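Local coordinates for protein multiheme cytochrome cf (Carboxydothermus ferrireducens DSM 11255, PDB 6QVM) that probably serves as an S-layer-inserted extracellular Fe(III) reductase, passing electrons through its bound hemes c to insoluble substrates, at residues 140-145 with 171-176; 131-136 with 178-183. One frame throughout, in Å; residues are numbered along the deposited sequence.

Both contacts lie in the same small, mainly helical module remote from the centre of the chain, and both join the region of helix 129-139 to the end of helix 165-176. Contact 2 is the core one: aliphatic side chains of helix 129-139 meet the turn that follows helix 165-176, with four of its five touching residues buried. Contact 1, nested inside the loop that contact 2 closes, is nearer the surface and rests on one tryptophan reaching from helix 165-176 to the turn after helix 129-139, with a glutamate at its margin. The two are about 9 Å apart, centre to centre, and are coupled by a probable hydrogen bond from Leu-180 N to Ala-174 O.

Contact 1: residues 140-145 with 171-176; sequences LKAQGE and LVWAVK
Trp-173 of helix 165-176 reaches across to Leu-140, Ala-142 and Glu-145 at the turn between helices 129-139 and 143-146, within a helical module consistent with the S-layer-binding part of this cytochrome. That turn is a Schellman motif: Lys-141, with positive phi (47°), leaves the helix, and Ala-142 is the N-cap of the next one. The apolar contacts fall on the outer six-membered ring. Ala-142 CB approaches it obliquely, 3.8 Å from Trp-173 CZ2. Leu-140 instead comes in at the ring edge, near its plane, where CD1 is 4.1 Å from Trp-173 CH2. With CG anti to the backbone N (chi1 160°), the indole is carried away from its own helix into this turn, where Met-137 of helix 129-139 also touches it. Putting an alanine in place of Trp-173 would probably open a gap between helix 165-176 and the turn, leaving Leu-140 CD1 and Ala-142 CB without the six-membered ring they pack on. At the pyrrole end the contact is one of methylene packing: Glu-145 CG lies 4.1 Å from Trp-173 NE1, with no hydrogen bond. The glutamate chain bends at chi2 (65°), and its carboxylate leads away, the nearer oxygen, Glu-145 OE2, being 6.1 Å from Trp-173 NE1.

Contact 2: residues 131-136 with 178-183; sequences RLAYFL and GYLSAR
Leu-132, Ala-133 and Leu-136 of helix 129-139 pack against Tyr-179 and Leu-180 in a buried, wholly apolar contact between a helix and the turn that ends another helix. The turn closes helix 165-176 with a Schellman motif, in which Gly-178 takes a positive phi (82°), and the chain then extends toward strand 183-185. The helical topology and sequence here resemble an S-layer homology domain, probably the part that holds the protein in the S-layer. Leu-180 supplies both of its methyls. CD1 meets the small side chain of Ala-133, with Leu-180 CD1 3.7 Å from Ala-133 CB. The other branch goes to the neighbouring leucine, where Leu-180 CD2 is 3.7 Å from Leu-132 CD2. Because Ala-133 ends at its CB, the leucine tip comes close to the helix backbone as well, Leu-180 CD1 lying 4.1 Å from Ala-133 CA. Helix 102-113 adds Phe-109 beside Leu-132 and Leu-136, while helix 199-212 brings Ala-205 to Leu-132 and Val-209 to Leu-136, so that the two leucines belong to a core built from several helices. Tyr-179 forms the other half of the contact, its side chain running at about a right angle to that of Leu-136. Leu-136 holds CG anti to its backbone N (chi1 -169°), which carries CD2 out toward Tyr-179. One methyl nestles at the root of the tyrosine ring: Leu-136 CD2 is 3.5 Å from both Tyr-179 CB and Tyr-179 CD2.

Contact 1: residues 140-145 with 171-176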
loop_
_atom_site.group_PDB
_atom_site.type_symbol
_atom_site.label_atom_id
_atom_site.label_comp_id
_atom_site.label_asym_id
_atom_site.label_seq_id
_atom_site.Cartn_x
_atom_site.Cartn_y
_atom_site.Cartn_z
ATOM N N LEU A 140 -26.115 23.943 -17.905
ATOM C CA LEU A 140 -26.415 23.154 -19.096
ATOM C C LEU A 140 -25.532 23.529 -20.277
ATOM O O LEU A 140 -25.715 22.969 -21.362
ATOM C CB LEU A 140 -27.888 23.293 -19.485
ATOM C CG LEU A 140 -28.900 22.644 -18.539
ATOM C CD1 LEU A 140 -30.215 22.381 -19.256
ATOM C CD2 LEU A 140 -28.329 21.360 -17.960
ATOM N N LYS A 141 -24.601 24.464 -20.086
ATOM C CA LYS A 141 -23.668 24.909 -21.121
ATOM C C LYS A 141 -24.408 25.196 -22.428
ATOM O O LYS A 141 -24.092 24.670 -23.497
ATOM C CB LYS A 141 -22.552 23.883 -21.322
ATOM C CG LYS A 141 -21.710 23.627 -20.083
ATOM C CD LYS A 141 -20.591 22.645 -20.366
ATOM C CE LYS A 141 -21.117 21.363 -20.981
ATOM N NZ LYS A 141 -20.143 20.246 -20.844
ATOM N N ALA A 142 -25.419 26.055 -22.313
ATOM C CA ALA A 142 -26.345 26.331 -23.402
ATOM C C ALA A 142 -26.311 27.799 -23.809
ATOM O O ALA A 142 -27.321 28.345 -24.258
ATOM C CB ALA A 142 -27.765 25.916 -23.018
ATOM N N GLN A 143 -25.154 28.451 -23.659
ATOM C CA GLN A 143 -25.054 29.866 -24.004
ATOM C C GLN A 143 -25.358 30.113 -25.478
ATOM O O GLN A 143 -25.826 31.199 -25.840
ATOM C CB GLN A 143 -23.664 30.405 -23.657
ATOM C CG GLN A 143 -23.417 30.634 -22.173
ATOM C CD GLN A 143 -22.799 29.432 -21.488
ATOM O OE1 GLN A 143 -22.927 28.302 -21.959
ATOM N NE2 GLN A 143 -22.118 29.673 -20.372
ATOM N N GLY A 144 -25.104 29.124 -26.334
ATOM C CA GLY A 144 -25.360 29.254 -27.756
ATOM C C GLY A 144 -26.793 28.936 -28.127
ATOM O O GLY A 144 -27.281 29.355 -29.181
ATOM N N GLU A 145 -27.475 28.177 -27.269
ATOM C CA GLU A 145 -28.902 27.953 -27.451
ATOM C C GLU A 145 -29.723 29.129 -26.936
ATOM O O GLU A 145 -30.850 29.348 -27.395
ATOM C CB GLU A 145 -29.322 26.662 -26.744
ATOM C CG GLU A 145 -30.527 25.975 -27.364
ATOM C CD GLU A 145 -30.244 25.481 -28.768
ATOM O OE1 GLU A 145 -29.072 25.162 -29.061
ATOM O OE2 GLU A 145 -31.190 25.423 -29.579
ATOM N N LEU A 171 -34.097 33.435 -19.413
ATOM C CA LEU A 171 -35.380 33.175 -18.769
ATOM C C LEU A 171 -36.431 32.710 -19.771
ATOM O O LEU A 171 -37.322 31.932 -19.416
ATOM C CB LEU A 171 -35.851 34.428 -18.033
ATOM C CG LEU A 171 -37.075 34.363 -17.116
ATOM C CD1 LEU A 171 -36.966 33.212 -16.133
ATOM C CD2 LEU A 171 -37.216 35.682 -16.373
ATOM N N VAL A 172 -36.342 33.172 -21.019
ATOM C CA VAL A 172 -37.296 32.750 -22.037
ATOM C C VAL A 172 -36.924 31.374 -22.581
ATOM O O VAL A 172 -37.795 30.531 -22.831
ATOM C CB VAL A 172 -37.388 33.810 -23.148
ATOM C CG1 VAL A 172 -38.393 33.394 -24.199
ATOM C CG2 VAL A 172 -37.733 35.157 -22.552
ATOM N N TRP A 173 -35.628 31.137 -22.797
ATOM C CA TRP A 173 -35.160 29.805 -23.177
ATOM C C TRP A 173 -35.619 28.759 -22.169
ATOM O O TRP A 173 -36.115 27.688 -22.538
ATOM C CB TRP A 173 -33.631 29.791 -23.301
ATOM C CG TRP A 173 -33.030 28.418 -23.206
ATOM C CD1 TRP A 173 -33.038 27.451 -24.171
ATOM C CD2 TRP A 173 -32.333 27.861 -22.083
ATOM N NE1 TRP A 173 -32.391 26.327 -23.718
ATOM C CE2 TRP A 173 -31.947 26.554 -22.440
ATOM C CE3 TRP A 173 -32.000 28.340 -20.810
ATOM C CZ2 TRP A 173 -31.242 25.722 -21.574
ATOM C CZ3 TRP A 173 -31.297 27.512 -19.953
ATOM C CH2 TRP A 173 -30.927 26.219 -20.338
ATOM N N ALA A 174 -35.485 29.074 -20.881
ATOM C CA ALA A 174 -35.857 28.123 -19.839
ATOM C C ALA A 174 -37.354 27.832 -19.839
ATOM O O ALA A 174 -37.769 26.742 -19.433
ATOM C CB ALA A 174 -35.416 28.645 -18.474
ATOM N N VAL A 175 -38.173 28.785 -20.278
ATOM C CA VAL A 175 -39.618 28.588 -20.321
ATOM C C VAL A 175 -40.041 27.871 -21.598
ATOM O O VAL A 175 -40.948 27.035 -21.580
ATOM C CB VAL A 175 -40.337 29.939 -20.152
ATOM C CG1 VAL A 175 -41.817 29.804 -20.464
ATOM C CG2 VAL A 175 -40.146 30.457 -18.735
ATOM N N LYS A 176 -39.397 28.177 -22.725
ATOM C CA LYS A 176 -39.625 27.387 -23.929
ATOM C C LYS A 176 -39.239 25.931 -23.704
ATOM O O LYS A 176 -39.951 25.016 -24.138
ATOM C CB LYS A 176 -38.840 27.973 -25.098
#

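Contact 2: residues 131-136 with 178-183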
loop_
_atom_site.group_PDB
_atom_site.type_symbol
_atom_site.label_atom_id
_atom_site.label_comp_id
_atom_site.label_asym_id
_atom_site.label_seq_id
_atom_site.Cartn_x
_atom_site.Cartn_y
_atom_site.Cartn_z
ATOM N N ARG A 131 -32.222 34.554 -12.012
ATOM C CA ARG A 131 -30.852 34.075 -11.903
ATOM C C ARG A 131 -30.784 32.557 -11.803
ATOM O O ARG A 131 -29.737 31.971 -12.096
ATOM C CB ARG A 131 -30.143 34.750 -10.730
ATOM C CG ARG A 131 -29.244 35.882 -11.219
ATOM C CD ARG A 131 -28.546 36.670 -10.141
ATOM N NE ARG A 131 -27.286 36.074 -9.690
ATOM C CZ ARG A 131 -26.206 35.899 -10.455
ATOM N NH1 ARG A 131 -25.104 35.371 -9.943
ATOM N NH2 ARG A 131 -26.217 36.247 -11.733
ATOM N N LEU A 132 -31.881 31.903 -11.412
ATOM C CA LEU A 132 -31.958 30.459 -11.595
ATOM C C LEU A 132 -31.906 30.101 -13.073
ATOM O O LEU A 132 -31.244 29.134 -13.462
ATOM C CB LEU A 132 -33.229 29.901 -10.959
ATOM C CG LEU A 132 -33.503 28.418 -11.245
ATOM C CD1 LEU A 132 -32.428 27.537 -10.616
ATOM C CD2 LEU A 132 -34.890 28.006 -10.769
ATOM N N ALA A 133 -32.607 30.871 -13.913
ATOM C CA ALA A 133 -32.555 30.637 -15.352
ATOM C C ALA A 133 -31.159 30.889 -15.906
ATOM O O ALA A 133 -30.745 30.231 -16.868
ATOM C CB ALA A 133 -33.581 31.516 -16.064
ATOM N N TYR A 134 -30.422 31.829 -15.314
ATOM C CA TYR A 134 -29.049 32.090 -15.735
ATOM C C TYR A 134 -28.127 30.947 -15.327
ATOM O O TYR A 134 -27.430 30.365 -16.167
ATOM C CB TYR A 134 -28.576 33.416 -15.139
ATOM C CG TYR A 134 -27.129 33.762 -15.414
ATOM C CD1 TYR A 134 -26.681 33.993 -16.712
ATOM C CD2 TYR A 134 -26.217 33.891 -14.371
ATOM C CE1 TYR A 134 -25.359 34.326 -16.962
ATOM C CE2 TYR A 134 -24.897 34.223 -14.608
ATOM C CZ TYR A 134 -24.472 34.440 -15.904
ATOM O OH TYR A 134 -23.157 34.770 -16.140
ATOM N N PHE A 135 -28.119 30.608 -14.030
ATOM C CA PHE A 135 -27.319 29.484 -13.550
ATOM C C PHE A 135 -27.634 28.217 -14.331
ATOM O O PHE A 135 -26.743 27.404 -14.601
ATOM C CB PHE A 135 -27.562 29.246 -12.058
ATOM C CG PHE A 135 -27.086 30.351 -11.177
ATOM C CD1 PHE A 135 -26.037 31.167 -11.564
ATOM C CD2 PHE A 135 -27.680 30.567 -9.948
ATOM C CE1 PHE A 135 -25.595 32.189 -10.737
ATOM C CE2 PHE A 135 -27.237 31.588 -9.112
ATOM C CZ PHE A 135 -26.196 32.399 -9.510
ATOM N N LEU A 136 -28.904 28.030 -14.700
ATOM C CA LEU A 136 -29.281 26.854 -15.476
ATOM C C LEU A 136 -28.671 26.881 -16.871
ATOM O O LEU A 136 -28.350 25.826 -17.431
ATOM C CB LEU A 136 -30.801 26.754 -15.568
ATOM C CG LEU A 136 -31.334 25.437 -16.125
ATOM C CD1 LEU A 136 -30.873 24.268 -15.271
ATOM C CD2 LEU A 136 -32.841 25.482 -16.200
ATOM N N GLY A 178 -39.315 24.438 -20.904
ATOM C CA GLY A 178 -40.123 23.854 -19.855
ATOM C C GLY A 178 -39.441 23.715 -18.513
ATOM O O GLY A 178 -40.021 23.113 -17.602
ATOM N N TYR A 179 -38.233 24.257 -18.350
ATOM C CA TYR A 179 -37.562 24.190 -17.053
ATOM C C TYR A 179 -38.223 25.114 -16.037
ATOM O O TYR A 179 -38.309 24.782 -14.851
ATOM C CB TYR A 179 -36.085 24.536 -17.213
ATOM C CG TYR A 179 -35.341 23.641 -18.178
ATOM C CD1 TYR A 179 -35.587 22.274 -18.222
ATOM C CD2 TYR A 179 -34.396 24.166 -19.051
ATOM C CE1 TYR A 179 -34.911 21.455 -19.108
ATOM C CE2 TYR A 179 -33.713 23.357 -19.940
ATOM C CZ TYR A 179 -33.973 22.003 -19.962
ATOM O OH TYR A 179 -33.296 21.196 -20.844
ATOM N N LEU A 180 -38.678 26.282 -16.483
ATOM C CA LEU A 180 -39.473 27.198 -15.679
ATOM C C LEU A 180 -40.767 27.503 -16.422
ATOM O O LEU A 180 -40.896 27.235 -17.619
ATOM C CB LEU A 180 -38.702 28.491 -15.379
ATOM C CG LEU A 180 -37.431 28.375 -14.534
ATOM C CD1 LEU A 180 -36.499 29.554 -14.794
ATOM C CD2 LEU A 180 -37.776 28.286 -13.055
ATOM N N SER A 181 -41.727 28.087 -15.714
ATOM C CA SER A 181 -43.039 28.330 -16.281
ATOM C C SER A 181 -43.339 29.821 -16.317
ATOM O O SER A 181 -42.714 30.624 -15.618
ATOM C CB SER A 181 -44.131 27.603 -15.485
ATOM O OG SER A 181 -44.169 28.060 -14.143
ATOM N N ALA A 182 -44.303 30.174 -17.156
ATOM C CA ALA A 182 -44.921 31.490 -17.145
ATOM C C ALA A 182 -46.341 31.366 -16.608
ATOM O O ALA A 182 -46.855 30.263 -16.409
ATOM C CB ALA A 182 -44.923 32.106 -18.546
ATOM N N ARG A 183 -46.981 32.508 -16.374
ATOM C CA ARG A 183 -48.376 32.527 -15.962
ATOM C C ARG A 183 -49.177 33.413 -16.899
ATOM O O ARG A 183 -48.704 34.466 -17.338
ATOM C CB ARG A 183 -48.546 33.002 -14.517
ATOM C CG ARG A 183 -47.604 34.080 -14.099
ATOM C CD ARG A 183 -47.852 34.485 -12.623
ATOM N NE ARG A 183 -49.039 35.320 -12.537
ATOM C CZ ARG A 183 -49.011 36.652 -12.572
ATOM N NH1 ARG A 183 -50.155 37.323 -12.519
ATOM N NH2 ARG A 183 -47.859 37.318 -12.748
#